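Local coordinates for protein FAD-dependent pyridine nucleotide-disulphide oxidoreductase (Desulfovibrio vulgaris, PDB 3IWA) that probably uses FAD to pass electrons from a reduced pyridine nucleotide to a disulphide or related acceptor, at residues A[201-206]-A[366-371]; A[417-422]-A[430-435]. All coordinates share one frame; numbering follows the deposited sequence.

Contact 1: residues A[201-206]-A[366-371]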
loop_
_atom_site.group_PDB
_atom_site.type_symbol
_atom_site.label_atom_id
_atom_site.label_comp_id
_atom_site.label_asym_id
_atom_site.label_seq_id
_atom_site.Cartn_x
_atom_site.Cartn_y
_atom_site.Cartn_z
ATOM N N SER A 201 17.891 -2.179 -8.759
ATOM C CA SER A 201 19.162 -1.535 -9.171
ATOM C C SER A 201 20.368 -2.444 -8.891
ATOM O O SER A 201 20.269 -3.396 -8.125
ATOM C CB SER A 201 19.393 -0.209 -8.416
ATOM O OG SER A 201 19.645 -0.472 -7.036
ATOM N N LYS A 202 21.511 -2.118 -9.475
ATOM C CA LYS A 202 22.782 -2.816 -9.175
ATOM C C LYS A 202 23.118 -2.781 -7.680
ATOM O O LYS A 202 23.396 -3.813 -7.067
ATOM C CB LYS A 202 23.920 -2.193 -9.993
ATOM C CG LYS A 202 25.124 -3.112 -10.171
ATOM C CD LYS A 202 26.113 -2.615 -11.228
ATOM C CE LYS A 202 27.502 -3.286 -11.025
ATOM N NZ LYS A 202 28.620 -2.524 -11.686
ATOM N N SER A 203 23.013 -1.602 -7.074
ATOM C CA SER A 203 23.314 -1.421 -5.656
ATOM C C SER A 203 22.399 -2.273 -4.756
ATOM O O SER A 203 22.859 -2.941 -3.807
ATOM C CB SER A 203 23.245 0.075 -5.283
ATOM O OG SER A 203 21.910 0.588 -5.175
ATOM N N LEU A 204 21.106 -2.287 -5.074
ATOM C CA LEU A 204 20.175 -3.101 -4.309
ATOM C C LEU A 204 20.360 -4.618 -4.567
ATOM O O LEU A 204 20.187 -5.454 -3.672
ATOM C CB LEU A 204 18.727 -2.689 -4.586
ATOM C CG LEU A 204 17.787 -3.299 -3.543
ATOM C CD1 LEU A 204 18.222 -2.842 -2.117
ATOM C CD2 LEU A 204 16.363 -2.919 -3.823
ATOM N N SER A 205 20.688 -4.975 -5.791
ATOM C CA SER A 205 20.878 -6.382 -6.103
ATOM C C SER A 205 21.927 -7.048 -5.224
ATOM O O SER A 205 21.798 -8.232 -4.931
ATOM C CB SER A 205 21.229 -6.567 -7.553
ATOM O OG SER A 205 22.571 -6.244 -7.728
ATOM N N GLN A 206 22.922 -6.301 -4.750
ATOM C CA GLN A 206 23.984 -6.882 -3.909
ATOM C C GLN A 206 23.435 -7.388 -2.597
ATOM O O GLN A 206 23.933 -8.375 -2.038
ATOM C CB GLN A 206 25.075 -5.871 -3.545
ATOM C CG GLN A 206 25.731 -5.093 -4.663
ATOM C CD GLN A 206 26.387 -5.952 -5.713
ATOM O OE1 GLN A 206 26.831 -7.085 -5.449
ATOM N NE2 GLN A 206 26.458 -5.410 -6.931
ATOM N N ALA A 366 16.998 10.127 -15.007
ATOM C CA ALA A 366 16.471 9.609 -13.756
ATOM C C ALA A 366 17.503 9.601 -12.680
ATOM O O ALA A 366 18.673 9.452 -12.952
ATOM C CB ALA A 366 15.977 8.203 -13.953
ATOM N N VAL A 367 17.053 9.692 -11.436
ATOM C CA VAL A 367 17.942 9.571 -10.305
ATOM C C VAL A 367 17.396 8.545 -9.326
ATOM O O VAL A 367 16.200 8.446 -9.107
ATOM C CB VAL A 367 18.198 10.955 -9.628
ATOM C CG1 VAL A 367 17.059 11.909 -9.877
ATOM C CG2 VAL A 367 18.388 10.808 -8.163
ATOM N N ASN A 368 18.292 7.765 -8.763
ATOM C CA ASN A 368 17.968 6.785 -7.778
ATOM C C ASN A 368 18.261 7.351 -6.391
ATOM O O ASN A 368 19.416 7.615 -6.050
ATOM C CB ASN A 368 18.829 5.550 -8.011
ATOM C CG ASN A 368 18.231 4.283 -7.431
ATOM O OD1 ASN A 368 18.945 3.454 -6.883
ATOM N ND2 ASN A 368 16.932 4.105 -7.578
ATOM N N VAL A 369 17.210 7.526 -5.600
ATOM C CA VAL A 369 17.302 8.013 -4.222
ATOM C C VAL A 369 17.106 6.866 -3.224
ATOM O O VAL A 369 16.114 6.175 -3.265
ATOM C CB VAL A 369 16.186 9.053 -4.015
ATOM C CG1 VAL A 369 16.170 9.584 -2.602
ATOM C CG2 VAL A 369 16.341 10.172 -5.012
ATOM N N HIS A 370 18.037 6.664 -2.317
ATOM C CA HIS A 370 17.892 5.597 -1.332
ATOM C C HIS A 370 17.688 6.132 0.088
ATOM O O HIS A 370 18.100 7.215 0.424
ATOM C CB HIS A 370 19.082 4.644 -1.366
ATOM C CG HIS A 370 20.394 5.336 -1.284
ATOM N ND1 HIS A 370 21.021 5.594 -0.083
ATOM C CD2 HIS A 370 21.179 5.877 -2.247
ATOM C CE1 HIS A 370 22.148 6.253 -0.308
ATOM N NE2 HIS A 370 22.269 6.436 -1.613
ATOM N N VAL A 371 17.047 5.321 0.899
ATOM C CA VAL A 371 16.761 5.622 2.260
ATOM C C VAL A 371 16.863 4.320 3.009
ATOM O O VAL A 371 16.418 3.294 2.501
ATOM C CB VAL A 371 15.330 6.133 2.383
ATOM C CG1 VAL A 371 14.892 6.018 3.788
ATOM C CG2 VAL A 371 15.223 7.579 1.862
#

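Contact 2: residues A[417-422]-A[430-435]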
loop_
_atom_site.group_PDB
_atom_site.type_symbol
_atom_site.label_atom_id
_atom_site.label_comp_id
_atom_site.label_asym_id
_atom_site.label_seq_id
_atom_site.Cartn_x
_atom_site.Cartn_y
_atom_site.Cartn_z
ATOM N N ASN A 417 3.500 -1.463 -1.799
ATOM C CA ASN A 417 2.100 -1.412 -2.244
ATOM C C ASN A 417 1.570 -0.013 -2.282
ATOM O O ASN A 417 0.879 0.353 -3.216
ATOM C CB ASN A 417 1.189 -2.186 -1.294
ATOM C CG ASN A 417 1.071 -3.658 -1.640
ATOM O OD1 ASN A 417 1.600 -4.126 -2.656
ATOM N ND2 ASN A 417 0.339 -4.396 -0.798
ATOM N N ALA A 418 1.882 0.761 -1.238
ATOM C CA ALA A 418 1.397 2.135 -1.133
ATOM C C ALA A 418 1.735 2.899 -2.374
ATOM O O ALA A 418 0.910 3.664 -2.873
ATOM C CB ALA A 418 1.971 2.852 0.101
ATOM N N VAL A 419 2.966 2.745 -2.839
ATOM C CA VAL A 419 3.424 3.474 -3.995
ATOM C C VAL A 419 3.029 2.792 -5.325
ATOM O O VAL A 419 2.697 3.476 -6.298
ATOM C CB VAL A 419 4.958 3.696 -3.900
ATOM C CG1 VAL A 419 5.458 4.362 -5.134
ATOM C CG2 VAL A 419 5.328 4.483 -2.600
ATOM N N ALA A 420 3.035 1.467 -5.363
ATOM C CA ALA A 420 2.735 0.706 -6.602
ATOM C C ALA A 420 1.360 1.035 -7.189
ATOM O O ALA A 420 1.202 1.208 -8.420
ATOM C CB ALA A 420 2.871 -0.830 -6.354
ATOM N N THR A 421 0.355 1.126 -6.316
ATOM C CA THR A 421 -0.980 1.480 -6.765
ATOM C C THR A 421 -1.107 2.954 -7.156
ATOM O O THR A 421 -2.083 3.344 -7.810
ATOM C CB THR A 421 -2.038 1.147 -5.719
ATOM O OG1 THR A 421 -1.802 1.904 -4.504
ATOM C CG2 THR A 421 -2.015 -0.363 -5.434
ATOM N N MET A 422 -0.113 3.760 -6.787
ATOM C CA MET A 422 -0.078 5.153 -7.185
ATOM C C MET A 422 0.581 5.317 -8.562
ATOM O O MET A 422 0.304 6.306 -9.235
ATOM C CB MET A 422 0.705 6.028 -6.158
ATOM C CG MET A 422 0.342 5.916 -4.633
ATOM S SD MET A 422 1.377 6.897 -3.451
ATOM C CE MET A 422 1.117 8.407 -4.321
ATOM N N GLU A 430 6.240 15.155 -4.585
ATOM C CA GLU A 430 5.356 15.710 -3.604
ATOM C C GLU A 430 4.253 14.689 -3.210
ATOM O O GLU A 430 3.857 14.634 -2.057
ATOM C CB GLU A 430 4.777 17.077 -4.071
ATOM C CG GLU A 430 3.720 17.641 -3.102
ATOM C CD GLU A 430 3.779 19.171 -2.944
ATOM O OE1 GLU A 430 4.406 19.609 -1.952
ATOM O OE2 GLU A 430 3.209 19.909 -3.806
ATOM N N ASP A 431 3.779 13.877 -4.157
ATOM C CA ASP A 431 2.747 12.918 -3.845
ATOM C C ASP A 431 3.284 11.866 -2.946
ATOM O O ASP A 431 2.524 11.346 -2.139
ATOM C CB ASP A 431 2.151 12.288 -5.070
ATOM C CG ASP A 431 1.350 13.262 -5.863
ATOM O OD1 ASP A 431 0.521 13.971 -5.270
ATOM O OD2 ASP A 431 1.573 13.357 -7.068
ATOM N N ILE A 432 4.587 11.592 -3.035
ATOM C CA ILE A 432 5.231 10.606 -2.172
ATOM C C ILE A 432 5.552 11.221 -0.792
ATOM O O ILE A 432 5.300 10.606 0.227
ATOM C CB ILE A 432 6.503 10.029 -2.788
ATOM C CG1 ILE A 432 6.243 9.440 -4.168
ATOM C CG2 ILE A 432 7.118 8.985 -1.862
ATOM C CD1 ILE A 432 5.065 8.525 -4.299
ATOM N N SER A 433 6.031 12.460 -0.765
ATOM C CA SER A 433 6.154 13.234 0.500
ATOM C C SER A 433 4.823 13.259 1.285
ATOM O O SER A 433 4.804 13.191 2.487
ATOM C CB SER A 433 6.618 14.707 0.251
ATOM O OG SER A 433 7.926 14.792 -0.300
ATOM N N ASN A 434 3.730 13.416 0.578
ATOM C CA ASN A 434 2.408 13.518 1.194
ATOM C C ASN A 434 1.581 12.225 1.226
ATOM O O ASN A 434 0.456 12.266 1.703
ATOM C CB ASN A 434 1.599 14.611 0.487
ATOM C CG ASN A 434 2.111 15.989 0.796
ATOM O OD1 ASN A 434 2.778 16.189 1.783
ATOM N ND2 ASN A 434 1.787 16.955 -0.053
ATOM N N ALA A 435 2.124 11.100 0.745
ATOM C CA ALA A 435 1.367 9.844 0.625
ATOM C C ALA A 435 0.737 9.531 1.949
ATOM O O ALA A 435 1.417 9.521 2.959
ATOM C CB ALA A 435 2.265 8.677 0.205
#

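Contact 1: residues A[201-206]-A[366-371]
Ser201 and Asn368 face each other through the amide oxygen of the asparagine: OD1 of Asn368 stands 4.0 Å from OG of Ser201, and CB of the serine is just as close to it. At this spacing the meeting is one of loose van der Waals contact between polar groups, and only 54 Å² of surface is buried. The carboxamide gets there because CG of Asn368 is turned anti to the backbone N (chi1 -157°), which sends the amide out from the strand to the start of the helix. Ser203 adds a marginal approach, its OG 4.5 Å from OD1 of Asn368.

The hydrogen bonds lie within 201-206 and serve the helix start. Ser201 is the N-cap of helix 202-214: its OG accepts from Leu204 N at 3.0 Å in a fairly straight bond (163° at the hydrogen). A chi1 of 68° folds OG back over the first turn, and serine suits the place because its short hydroxyl can reach a backbone N-H that has no carbonyl of an earlier turn to bind. The same OG is also bonded to NE2 of Gln389, so the cap is tied to the neighbouring sheet. One turn on, OG of Ser205 donates to Lys202 O at 2.7 Å.

Around this polar seam, helix 202-214 of the pyridine nucleotide-disulphide oxidoreductase family region meets the edge of the antiparallel sheet of the dimerisation domain. Strand 366-372, outermost in that sheet within the chain, pairs with strand 386-393, which carries Gln389. Val356 of helix 356-361 touches both Ser201 and Asn368, while Val369 packs against helix 449-461.

Contact 2: residues A[417-422]-A[430-435]
Met422 sets its CG anti to its own carbonyl carbon (chi1 -50°), then runs extended to the sulfur and bends at chi3 (53°), so that the terminal methyl reaches Ile432 and Asp431. Ile432 likewise turns CG1 anti to its carbonyl carbon, and a bend at chi2 brings CD1 toward the methionine although CB itself does not point there. The arrangement is a pair of consecutive helices joined by a short connection and packed against each other in the dimerisation domain: the end of helix 409-423 meets the short helix 429-433.

The centre of the apolar packing is Met422 against Ile432. Met422 CE lies 3.9 Å from Ile432 CD1, and the two chains approach at a slant rather than side by side. Val419, one turn earlier, adds its CG1 branch at 4.3 Å from the same CD1. A flexible, unbranched methionine suits the wider end of the gap, where it can span to the second helix; the beta-branched valine is compact enough for the closer approach, its CA 7.6 Å from the CA of Ile432.

No hydrogen bond crosses between the segments, so the shape of these groups carries the contact. CE of Met422 also lies in van der Waals contact 3.9 Å from the carbonyl O of Asp431 and near its CB; the carboxylate OD2 of Asp431 is engaged by Thr428 N. Val450 of helix 449-461 touches both Val419 and Ile432, and Ile402 and Val399 of strand 399-406 cover the two in turn. The second subunit lies close by: Met422 packs on its Thr421, and Ala418 O forms a hydrogen bond with Thr421 OG1 of that subunit, the reciprocal bond being made too.

Where the short helix gives way to loop, the small methyl CB of Ala435 rests against Met422 SD at 4.2 Å.

Contact 2 is the more buried of the two: it is apolar, joins two helices separated by a short connection, and lies beside the subunit interface. Contact 1 is partly buried, joins elements 160 residues apart and belonging to different family regions, and has no neighbouring subunit at its segments; it is polar, with a helix cap and an amide in loose touch. The two share no helix or strand of their own, yet both abut helix 449-461 and the same antiparallel sheet, contact 1 at its edge strand and contact 2 at strand 399-406. Their centres are 18 Å apart, with nearest atoms about 9 Å apart.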